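Local coordinates for arginine decarboxylase, A207R protein (PDB 2NVA) that decarboxylates arginine to agmatine with the help of pyridoxal 5'-phosphate, as a two-subunit enzyme of the ornithine decarboxylase-like family, at residues K129-D137 and L145-I156; S70-I78 and D98-V107. One frame throughout, in Å; residues are numbered along the deposited sequence.

Interaction 1 of 2, residues K129-D137 and L145-I156; sequences KMILRIRCD and LGNKFGANEDEI. With PL2 ((4-{[(4-{[amino(imino)methyl]amino}butyl)amino]methyl}-5-hydroxy-6-methylpyridin-3-yl)methyl dihydrogen phosphate), chain I.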
loop_
_atom_site.group_PDB
_atom_site.type_symbol
_atom_site.label_atom_id
_atom_site.label_comp_id
_atom_site.label_asym_id
_atom_site.label_seq_id
_atom_site.Cartn_x
_atom_site.Cartn_y
_atom_site.Cartn_z
ATOM N N LYS A 129 -31.038 -8.226 8.871
ATOM C CA LYS A 129 -31.842 -7.263 8.130
ATOM C C LYS A 129 -30.994 -6.695 7.004
ATOM O O LYS A 129 -29.910 -6.169 7.252
ATOM C CB LYS A 129 -32.362 -6.164 9.049
ATOM C CG LYS A 129 -33.155 -6.726 10.242
ATOM C CD LYS A 129 -33.858 -5.615 11.022
ATOM C CE LYS A 129 -34.377 -6.128 12.377
ATOM N NZ LYS A 129 -35.356 -7.258 12.215
ATOM N N MET A 130 -31.505 -6.787 5.778
ATOM C CA MET A 130 -30.705 -6.496 4.591
ATOM C C MET A 130 -31.018 -5.166 3.936
ATOM O O MET A 130 -32.173 -4.756 3.865
ATOM C CB MET A 130 -30.821 -7.628 3.565
ATOM C CG MET A 130 -30.351 -8.994 4.086
ATOM S SD MET A 130 -28.686 -9.000 4.820
ATOM C CE MET A 130 -27.676 -8.691 3.366
ATOM N N ILE A 131 -29.962 -4.506 3.457
ATOM C CA ILE A 131 -30.082 -3.245 2.744
ATOM C C ILE A 131 -29.542 -3.454 1.335
ATOM O O ILE A 131 -28.392 -3.831 1.159
ATOM C CB ILE A 131 -29.317 -2.089 3.465
ATOM C CG1 ILE A 131 -29.960 -1.785 4.821
ATOM C CG2 ILE A 131 -29.294 -0.835 2.609
ATOM C CD1 ILE A 131 -29.127 -0.842 5.711
ATOM N N LEU A 132 -30.388 -3.222 0.337
ATOM C CA LEU A 132 -29.947 -3.396 -1.036
ATOM C C LEU A 132 -29.127 -2.184 -1.467
ATOM O O LEU A 132 -29.628 -1.065 -1.467
ATOM C CB LEU A 132 -31.135 -3.624 -1.982
ATOM C CG LEU A 132 -30.814 -3.617 -3.486
ATOM C CD1 LEU A 132 -29.903 -4.772 -3.899
ATOM C CD2 LEU A 132 -32.098 -3.604 -4.319
ATOM N N ARG A 133 -27.877 -2.426 -1.841
ATOM C CA ARG A 133 -27.034 -1.366 -2.374
ATOM C C ARG A 133 -27.222 -1.266 -3.885
ATOM O O ARG A 133 -27.038 -2.249 -4.607
ATOM C CB ARG A 133 -25.559 -1.602 -2.045
ATOM C CG ARG A 133 -24.661 -0.495 -2.576
ATOM C CD ARG A 133 -23.251 -0.619 -2.035
ATOM N NE ARG A 133 -22.329 0.275 -2.728
ATOM C CZ ARG A 133 -21.032 0.359 -2.441
ATOM N NH1 ARG A 133 -20.513 -0.407 -1.489
ATOM N NH2 ARG A 133 -20.249 1.201 -3.109
ATOM N N ILE A 134 -27.607 -0.077 -4.342
ATOM C CA ILE A 134 -27.763 0.187 -5.769
ATOM C C ILE A 134 -26.611 1.037 -6.288
ATOM O O ILE A 134 -26.057 1.863 -5.552
ATOM C CB ILE A 134 -29.131 0.847 -6.092
ATOM C CG1 ILE A 134 -29.252 2.230 -5.432
ATOM C CG2 ILE A 134 -30.260 -0.077 -5.614
ATOM C CD1 ILE A 134 -30.490 3.049 -5.894
ATOM N N ARG A 135 -26.259 0.836 -7.556
ATOM C CA ARG A 135 -25.191 1.625 -8.153
ATOM C C ARG A 135 -25.725 2.979 -8.621
ATOM O O ARG A 135 -26.680 3.041 -9.407
ATOM C CB ARG A 135 -24.571 0.892 -9.337
ATOM C CG ARG A 135 -23.446 1.679 -9.975
ATOM C CD ARG A 135 -22.922 0.997 -11.206
ATOM N NE ARG A 135 -21.813 1.777 -11.758
ATOM C CZ ARG A 135 -20.997 1.358 -12.722
ATOM N NH1 ARG A 135 -21.140 0.143 -13.248
ATOM N NH2 ARG A 135 -20.019 2.150 -13.141
ATOM N N CYS A 136 -25.104 4.052 -8.136
ATOM C CA CYS A 136 -25.436 5.416 -8.550
ATOM C C CYS A 136 -24.169 6.259 -8.466
ATOM O O CYS A 136 -23.816 6.746 -7.381
ATOM C CB CYS A 136 -26.495 6.039 -7.622
ATOM S SG CYS A 136 -28.126 5.276 -7.579
ATOM N N ASP A 137 -23.475 6.443 -9.581
ATOM C CA ASP A 137 -22.141 7.036 -9.526
ATOM C C ASP A 137 -22.131 8.565 -9.586
ATOM O O ASP A 137 -22.961 9.183 -10.251
ATOM C CB ASP A 137 -21.254 6.525 -10.663
ATOM C CG ASP A 137 -21.085 5.015 -10.663
ATOM O OD1 ASP A 137 -21.531 4.330 -9.714
ATOM O OD2 ASP A 137 -20.467 4.517 -11.633
ATOM N N LEU A 145 -16.378 3.738 -7.378
ATOM C CA LEU A 145 -16.749 2.486 -6.669
ATOM C C LEU A 145 -17.783 1.655 -7.423
ATOM O O LEU A 145 -18.052 0.472 -7.091
ATOM C CB LEU A 145 -17.315 2.820 -5.280
ATOM C CG LEU A 145 -16.548 3.716 -4.312
ATOM C CD1 LEU A 145 -17.421 4.041 -3.099
ATOM C CD2 LEU A 145 -15.200 3.109 -3.881
ATOM N N GLY A 146 -18.361 2.298 -8.443
ATOM C CA GLY A 146 -19.492 1.767 -9.203
ATOM C C GLY A 146 -19.304 0.444 -9.933
ATOM O O GLY A 146 -20.190 -0.426 -9.883
ATOM N N ASN A 147 -18.195 0.282 -10.646
ATOM C CA ASN A 147 -17.962 -0.988 -11.337
ATOM C C ASN A 147 -18.055 -2.202 -10.411
ATOM O O ASN A 147 -18.657 -3.224 -10.757
ATOM C CB ASN A 147 -16.612 -0.985 -11.990
ATOM C CG ASN A 147 -16.697 -0.827 -13.487
ATOM O OD1 ASN A 147 -17.676 -1.254 -14.134
ATOM N ND2 ASN A 147 -15.654 -0.260 -14.073
ATOM N N LYS A 148 -17.505 -2.058 -9.212
ATOM C CA LYS A 148 -17.305 -3.178 -8.315
ATOM C C LYS A 148 -18.503 -3.470 -7.413
ATOM O O LYS A 148 -18.756 -4.630 -7.072
ATOM C CB LYS A 148 -16.061 -2.899 -7.476
ATOM C CG LYS A 148 -15.640 -3.983 -6.499
ATOM C CD LYS A 148 -14.223 -3.657 -5.974
ATOM C CE LYS A 148 -13.788 -4.665 -4.928
ATOM N NZ LYS A 148 -12.504 -4.312 -4.284
ATOM N N PHE A 149 -19.232 -2.423 -7.029
ATOM C CA PHE A 149 -20.313 -2.564 -6.052
ATOM C C PHE A 149 -21.620 -1.945 -6.516
ATOM O O PHE A 149 -21.608 -0.935 -7.221
ATOM C CB PHE A 149 -19.906 -1.917 -4.722
ATOM C CG PHE A 149 -18.745 -2.600 -4.046
ATOM C CD1 PHE A 149 -18.887 -3.891 -3.539
ATOM C CD2 PHE A 149 -17.518 -1.963 -3.930
ATOM C CE1 PHE A 149 -17.831 -4.531 -2.910
ATOM C CE2 PHE A 149 -16.461 -2.596 -3.300
ATOM C CZ PHE A 149 -16.618 -3.880 -2.788
ATOM N N GLY A 150 -22.735 -2.531 -6.081
ATOM C CA GLY A 150 -24.049 -1.957 -6.320
ATOM C C GLY A 150 -24.783 -2.648 -7.448
ATOM O O GLY A 150 -24.200 -2.957 -8.489
ATOM N N ALA A 151 -26.077 -2.869 -7.236
ATOM C CA ALA A 151 -26.930 -3.506 -8.235
ATOM C C ALA A 151 -27.308 -2.513 -9.333
ATOM O O ALA A 151 -27.565 -1.334 -9.066
ATOM C CB ALA A 151 -28.182 -4.050 -7.579
ATOM N N ASN A 152 -27.358 -3.011 -10.563
ATOM C CA ASN A 152 -27.808 -2.223 -11.696
ATOM C C ASN A 152 -29.322 -2.093 -11.665
ATOM O O ASN A 152 -30.005 -2.941 -11.071
ATOM C CB ASN A 152 -27.369 -2.889 -13.001
ATOM C CG ASN A 152 -25.873 -2.939 -13.139
ATOM O OD1 ASN A 152 -25.187 -1.958 -12.857
ATOM N ND2 ASN A 152 -25.355 -4.074 -13.595
ATOM N N GLU A 153 -29.851 -1.048 -12.308
ATOM C CA GLU A 153 -31.295 -0.796 -12.245
ATOM C C GLU A 153 -32.096 -2.028 -12.691
ATOM O O GLU A 153 -33.155 -2.339 -12.121
ATOM C CB GLU A 153 -31.707 0.437 -13.057
ATOM C CG GLU A 153 -33.117 0.934 -12.688
ATOM C CD GLU A 153 -33.711 1.890 -13.704
ATOM O OE1 GLU A 153 -33.063 2.905 -14.046
ATOM O OE2 GLU A 153 -34.840 1.627 -14.175
ATOM N N ASP A 154 -31.577 -2.745 -13.686
ATOM C CA ASP A 154 -32.320 -3.853 -14.263
ATOM C C ASP A 154 -32.384 -5.128 -13.404
ATOM O O ASP A 154 -33.122 -6.051 -13.725
ATOM C CB ASP A 154 -31.829 -4.158 -15.678
ATOM C CG ASP A 154 -30.395 -4.668 -15.725
ATOM O OD1 ASP A 154 -29.841 -4.700 -16.840
ATOM O OD2 ASP A 154 -29.797 -5.057 -14.695
ATOM N N GLU A 155 -31.617 -5.187 -12.322
ATOM C CA GLU A 155 -31.693 -6.361 -11.462
ATOM C C GLU A 155 -32.314 -6.083 -10.094
ATOM O O GLU A 155 -32.408 -6.994 -9.274
ATOM C CB GLU A 155 -30.328 -7.013 -11.306
ATOM C CG GLU A 155 -29.270 -6.037 -10.959
ATOM C CD GLU A 155 -27.874 -6.636 -10.831
ATOM O OE1 GLU A 155 -27.703 -7.880 -10.949
ATOM O OE2 GLU A 155 -26.945 -5.843 -10.594
ATOM N N ILE A 156 -32.717 -4.836 -9.855
ATOM C CA ILE A 156 -33.303 -4.450 -8.566
ATOM C C ILE A 156 -34.497 -5.343 -8.197
ATOM O O ILE A 156 -34.508 -5.953 -7.119
ATOM C CB ILE A 156 -33.724 -2.927 -8.518
ATOM C CG1 ILE A 156 -32.510 -1.973 -8.670
ATOM C CG2 ILE A 156 -34.471 -2.593 -7.216
ATOM C CD1 ILE A 156 -31.294 -2.485 -7.906
HETATM N N1 PL2 I . -19.251 3.427 3.169
HETATM C C2 PL2 I . -18.783 2.493 2.325
HETATM C C2A PL2 I . -19.577 1.192 2.093
HETATM C C3 PL2 I . -17.568 2.732 1.668
HETATM O O3 PL2 I . -17.125 1.779 0.806
HETATM C C4 PL2 I . -16.840 3.922 1.869
HETATM C C4A PL2 I . -15.481 4.220 1.168
HETATM C C5 PL2 I . -17.401 4.853 2.767
HETATM C C6 PL2 I . -18.598 4.573 3.398
HETATM P P PL2 I . -15.885 8.450 2.537
HETATM N N PL2 I . -15.347 3.528 -0.134
HETATM C CA PL2 I . -13.961 3.103 -0.375
HETATM C CG PL2 I . -11.563 3.859 -0.669
HETATM O OP2 PL2 I . -15.427 9.226 1.208
HETATM O OP3 PL2 I . -14.555 8.315 3.465
HETATM O OP1 PL2 I . -16.997 9.158 3.236
HETATM O OP4 PL2 I . -16.274 6.983 2.001
HETATM C C5M PL2 I . -16.689 6.190 3.057
HETATM C CB PL2 I . -12.986 4.297 -0.313
HETATM C CD PL2 I . -10.588 5.060 -0.644
HETATM N NE PL2 I . -9.240 4.504 -0.901
HETATM C CZ PL2 I . -8.074 5.134 -0.695
HETATM N NH2 PL2 I . -6.918 4.481 -0.966
HETATM N NH1 PL2 I . -8.046 6.387 -0.233
HETATM O O HOH W 1 -21.285 1.657 -5.954
HETATM O O HOH W 2 -22.493 -2.157 -12.429
HETATM O O HOH W 3 -28.769 1.169 -9.877
#
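Leu145, at the start of the segment 145-156, lies crosswise to the end of Arg133, its CB 4.0 Å from NH2 near the plane of the guanidinium. Its two methyls face the bound cofactor-agmatine adduct, CD1 coming within 3.7 Å of the adduct's N atom. At Gly146 the chain passes over one face of the Arg135 guanidinium, with Gly146 C and Asn147 N lying above its centre. In the plane of that same group, NE and NH2 both grip OD2 of Asp137, the shorter bond being 2.8 Å from NH2 to the syn lone pair. Phe149 then sets its CB squarely over the Arg133 guanidinium, 3.4 Å from CZ, with ring and guanidinium planes only 23° apart. The side chain of Arg133 reaches this point by staying extended, CG anti to the backbone N (chi1 -179°); a water links its NH2 to Phe149 O. Gly150 has a positive phi and comes close against the backbone of Ile134 and Arg135, while its N bonds to Asp113. Ala151 forms a single beta bridge with Ile134: its N donates to Arg133 O and its O accepts from Arg135 N, both at 2.9 Å and nearly straight. A second water joins Asn152 OD1 to Arg135 NH1. Ile156, opening the helix 156-165, ends the walk by pressing CD1 against Ile134 CG2 at a tight 3.5 Å and against Leu132 CD2. The chemistry is thus divided: two backbone bonds fix the loop beside the end of the barrel strand 129-133, two arginines are covered by it on a guanidinium face, and the charge of Arg135 is probably balanced largely by Asp137, while Leu145 contributes an apolar wall to the ligand pocket.

Interaction 2 of 2, residues S70-I78 and D98-V107; sequences SSSEIKKVI and DLIFAKDQGV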
loop_
_atom_site.group_PDB
_atom_site.type_symbol
_atom_site.label_atom_id
_atom_site.label_comp_id
_atom_site.label_asym_id
_atom_site.label_seq_id
_atom_site.Cartn_x
_atom_site.Cartn_y
_atom_site.Cartn_z
ATOM N N SER A 70 -15.568 -5.523 7.882
ATOM C CA SER A 70 -15.031 -6.862 8.112
ATOM C C SER A 70 -15.236 -7.267 9.569
ATOM O O SER A 70 -15.595 -6.423 10.406
ATOM C CB SER A 70 -13.534 -6.880 7.775
ATOM O OG SER A 70 -12.822 -5.951 8.584
ATOM N N SER A 71 -14.978 -8.535 9.879
ATOM C CA SER A 71 -15.033 -8.999 11.270
ATOM C C SER A 71 -13.996 -8.304 12.152
ATOM O O SER A 71 -14.255 -8.031 13.316
ATOM C CB SER A 71 -14.852 -10.518 11.350
ATOM O OG SER A 71 -13.600 -10.908 10.805
ATOM N N SER A 72 -12.822 -8.013 11.594
ATOM C CA SER A 72 -11.782 -7.288 12.340
ATOM C C SER A 72 -12.251 -5.902 12.804
ATOM O O SER A 72 -11.977 -5.498 13.928
ATOM C CB SER A 72 -10.505 -7.159 11.512
ATOM O OG SER A 72 -9.532 -6.396 12.224
ATOM N N GLU A 73 -12.966 -5.186 11.934
ATOM C CA GLU A 73 -13.495 -3.867 12.294
ATOM C C GLU A 73 -14.639 -3.969 13.301
ATOM O O GLU A 73 -14.754 -3.137 14.201
ATOM C CB GLU A 73 -13.941 -3.103 11.043
ATOM C CG GLU A 73 -12.761 -2.732 10.157
ATOM C CD GLU A 73 -13.112 -1.758 9.036
ATOM O OE1 GLU A 73 -12.163 -1.191 8.453
ATOM O OE2 GLU A 73 -14.317 -1.555 8.744
ATOM N N ILE A 74 -15.479 -4.986 13.142
ATOM C CA ILE A 74 -16.530 -5.258 14.124
ATOM C C ILE A 74 -15.894 -5.450 15.514
ATOM O O ILE A 74 -16.309 -4.822 16.495
ATOM C CB ILE A 74 -17.387 -6.490 13.719
ATOM C CG1 ILE A 74 -18.245 -6.153 12.494
ATOM C CG2 ILE A 74 -18.294 -6.928 14.875
ATOM C CD1 ILE A 74 -18.827 -7.393 11.776
ATOM N N LYS A 75 -14.878 -6.312 15.585
ATOM C CA LYS A 75 -14.154 -6.559 16.847
ATOM C C LYS A 75 -13.601 -5.271 17.467
ATOM O O LYS A 75 -13.700 -5.077 18.686
ATOM C CB LYS A 75 -13.000 -7.543 16.609
ATOM C CG LYS A 75 -13.457 -8.956 16.299
ATOM C CD LYS A 75 -12.270 -9.874 15.951
ATOM C CE LYS A 75 -12.804 -11.193 15.348
ATOM N NZ LYS A 75 -11.730 -12.247 15.319
ATOM N N LYS A 76 -13.006 -4.413 16.631
ATOM C CA LYS A 76 -12.436 -3.122 17.077
ATOM C C LYS A 76 -13.498 -2.271 17.762
ATOM O O LYS A 76 -13.251 -1.720 18.824
ATOM C CB LYS A 76 -11.831 -2.317 15.907
ATOM C CG LYS A 76 -10.527 -2.884 15.378
ATOM C CD LYS A 76 -9.880 -1.955 14.340
ATOM C CE LYS A 76 -8.433 -2.407 14.004
ATOM N NZ LYS A 76 -8.385 -3.719 13.234
ATOM N N VAL A 77 -14.670 -2.179 17.133
ATOM C CA VAL A 77 -15.776 -1.360 17.632
ATOM C C VAL A 77 -16.361 -1.940 18.931
ATOM O O VAL A 77 -16.631 -1.194 19.898
ATOM C CB VAL A 77 -16.856 -1.164 16.529
ATOM C CG1 VAL A 77 -18.123 -0.499 17.078
ATOM C CG2 VAL A 77 -16.263 -0.337 15.373
ATOM N N ILE A 78 -16.543 -3.261 18.953
ATOM C CA ILE A 78 -17.028 -3.954 20.155
ATOM C C ILE A 78 -16.070 -3.764 21.340
ATOM O O ILE A 78 -16.494 -3.498 22.467
ATOM C CB ILE A 78 -17.315 -5.460 19.875
ATOM C CG1 ILE A 78 -18.525 -5.581 18.936
ATOM C CG2 ILE A 78 -17.541 -6.241 21.192
ATOM C CD1 ILE A 78 -18.829 -7.017 18.467
ATOM N N ASP A 98 -17.263 -14.487 8.556
ATOM C CA ASP A 98 -17.565 -13.152 9.077
ATOM C C ASP A 98 -19.063 -12.994 9.351
ATOM O O ASP A 98 -19.458 -12.299 10.294
ATOM C CB ASP A 98 -17.061 -12.040 8.124
ATOM C CG ASP A 98 -15.567 -11.760 8.281
ATOM O OD1 ASP A 98 -14.889 -12.526 9.011
ATOM O OD2 ASP A 98 -15.068 -10.766 7.687
ATOM N N LEU A 99 -19.885 -13.643 8.524
ATOM C CA LEU A 99 -21.338 -13.616 8.712
ATOM C C LEU A 99 -21.754 -14.359 9.973
ATOM O O LEU A 99 -22.602 -13.887 10.724
ATOM C CB LEU A 99 -22.060 -14.199 7.488
ATOM C CG LEU A 99 -22.184 -13.195 6.329
ATOM C CD1 LEU A 99 -22.755 -13.873 5.084
ATOM C CD2 LEU A 99 -23.023 -11.963 6.706
ATOM N N ILE A 100 -21.150 -15.524 10.192
ATOM C CA ILE A 100 -21.401 -16.324 11.402
ATOM C C ILE A 100 -20.993 -15.529 12.639
ATOM O O ILE A 100 -21.731 -15.503 13.628
ATOM C CB ILE A 100 -20.668 -17.678 11.354
ATOM C CG1 ILE A 100 -21.207 -18.519 10.188
ATOM C CG2 ILE A 100 -20.823 -18.439 12.684
ATOM C CD1 ILE A 100 -20.304 -19.683 9.796
ATOM N N PHE A 101 -19.830 -14.882 12.569
ATOM C CA PHE A 101 -19.349 -14.012 13.640
ATOM C C PHE A 101 -20.308 -12.836 13.898
ATOM O O PHE A 101 -20.662 -12.565 15.055
ATOM C CB PHE A 101 -17.936 -13.500 13.318
ATOM C CG PHE A 101 -17.388 -12.543 14.347
ATOM C CD1 PHE A 101 -16.894 -13.015 15.567
ATOM C CD2 PHE A 101 -17.361 -11.171 14.096
ATOM C CE1 PHE A 101 -16.391 -12.130 16.530
ATOM C CE2 PHE A 101 -16.864 -10.279 15.042
ATOM C CZ PHE A 101 -16.372 -10.761 16.264
ATOM N N ALA A 102 -20.727 -12.148 12.831
ATOM C CA ALA A 102 -21.691 -11.051 12.953
ATOM C C ALA A 102 -22.990 -11.504 13.620
ATOM O O ALA A 102 -23.508 -10.825 14.512
ATOM C CB ALA A 102 -21.989 -10.448 11.582
ATOM N N LYS A 103 -23.516 -12.645 13.176
ATOM C CA LYS A 103 -24.757 -13.187 13.738
ATOM C C LYS A 103 -24.580 -13.435 15.229
ATOM O O LYS A 103 -25.440 -13.085 16.037
ATOM C CB LYS A 103 -25.165 -14.486 13.010
ATOM C CG LYS A 103 -26.497 -15.080 13.480
ATOM C CD LYS A 103 -26.541 -16.581 13.264
ATOM C CE LYS A 103 -25.288 -17.254 13.884
ATOM N NZ LYS A 103 -25.573 -18.667 14.327
ATOM N N ASP A 104 -23.449 -14.041 15.580
ATOM C CA ASP A 104 -23.179 -14.374 16.966
ATOM C C ASP A 104 -23.078 -13.140 17.849
ATOM O O ASP A 104 -23.640 -13.102 18.946
ATOM C CB ASP A 104 -21.917 -15.214 17.065
ATOM C CG ASP A 104 -22.146 -16.656 16.622
ATOM O OD1 ASP A 104 -23.289 -17.155 16.744
ATOM O OD2 ASP A 104 -21.171 -17.310 16.167
ATOM N N GLN A 105 -22.371 -12.125 17.371
ATOM C CA GLN A 105 -22.150 -10.928 18.185
ATOM C C GLN A 105 -23.363 -10.014 18.251
ATOM O O GLN A 105 -23.514 -9.255 19.204
ATOM C CB GLN A 105 -20.931 -10.153 17.677
ATOM C CG GLN A 105 -19.632 -10.952 17.734
ATOM C CD GLN A 105 -19.195 -11.228 19.155
ATOM O OE1 GLN A 105 -19.075 -10.306 19.972
ATOM N NE2 GLN A 105 -18.980 -12.497 19.475
ATOM N N GLY A 106 -24.227 -10.065 17.242
ATOM C CA GLY A 106 -25.380 -9.161 17.222
ATOM C C GLY A 106 -25.322 -8.081 16.156
ATOM O O GLY A 106 -26.098 -7.123 16.190
ATOM N N VAL A 107 -24.408 -8.223 15.204
ATOM C CA VAL A 107 -24.406 -7.350 14.030
ATOM C C VAL A 107 -25.362 -7.947 13.013
ATOM O O VAL A 107 -25.031 -8.938 12.358
ATOM C CB VAL A 107 -22.969 -7.172 13.430
ATOM C CG1 VAL A 107 -23.008 -6.278 12.180
ATOM C CG2 VAL A 107 -22.054 -6.594 14.484
#
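Ser71 turns its OG into the position between its own backbone N and carbonyl carbon (chi1 60°), and Asp98 carries its carboxylate beside its backbone N (chi1 -81°), which brings the two together at the N-terminal end of helix 71-78. There Asp98 is held twice by one residue: OD1 accepts from Ser71 OG at 2.7 Å, and OD2 from Ser71 N at 3.1 Å. Both donors stand above the carboxylate plane, the backbone N the more steeply. A negative charge beside the first turn of a helix is probably stabilised by the helix dipole. Ser70 is the N-cap; its OG accepts a weak bond from Glu73 N and is also hydrogen-bonded, as donor, to the backbone O of Asn362 of the second subunit.

Further along, Phe101 lies between the helices. Its CD2 meets Ser71 CB, its CE2 lies 3.6 Å from Ile74 CG2, and its CZ is 3.4 Å from Lys75 CG. The extended chain of Lys75 carries CE over one ring face, 4.1 Å from the centroid, as a CH-pi contact; the ammonium lies farther off and adds at most a weak attraction. Ile74 CG2 also meets Val107 CG2 tip to tip, and the side chains of Ile78 and Gln105 cross, with Ile78 CD1 against Gln105. The short helical segments run only 24° from parallel, with axes 10.3 Å apart at closest approach. Ile74 and Ala102 both also touch Phe89, on the strand 87-89 that lies between the helices in sequence. Near-parallel neighbouring helices, each followed by a strand of a parallel sheet, are typical of the outer layer of an alpha/beta (TIM) barrel.

In the fold
Both contacts belong to the TIM-barrel domain that binds the cofactor, and they follow one another along the chain: interaction 2 closes before interaction 1 opens. Their centres are 23 Å apart and their nearest atoms about 7 Å, without touching. Between them in sequence come strand 109-112, which neighbours strand 129-133 in the parallel sheet, and helix 115-124, against which Leu99 of helix 96-105 packs. Interaction 2 joins two helices outside that sheet, whereas interaction 1 folds a loop back beside the end of one of its strands, at the ligand pocket. Each also reaches the second subunit, so both contacts border the dimer interface, and interaction 1 also borders the ligand pocket.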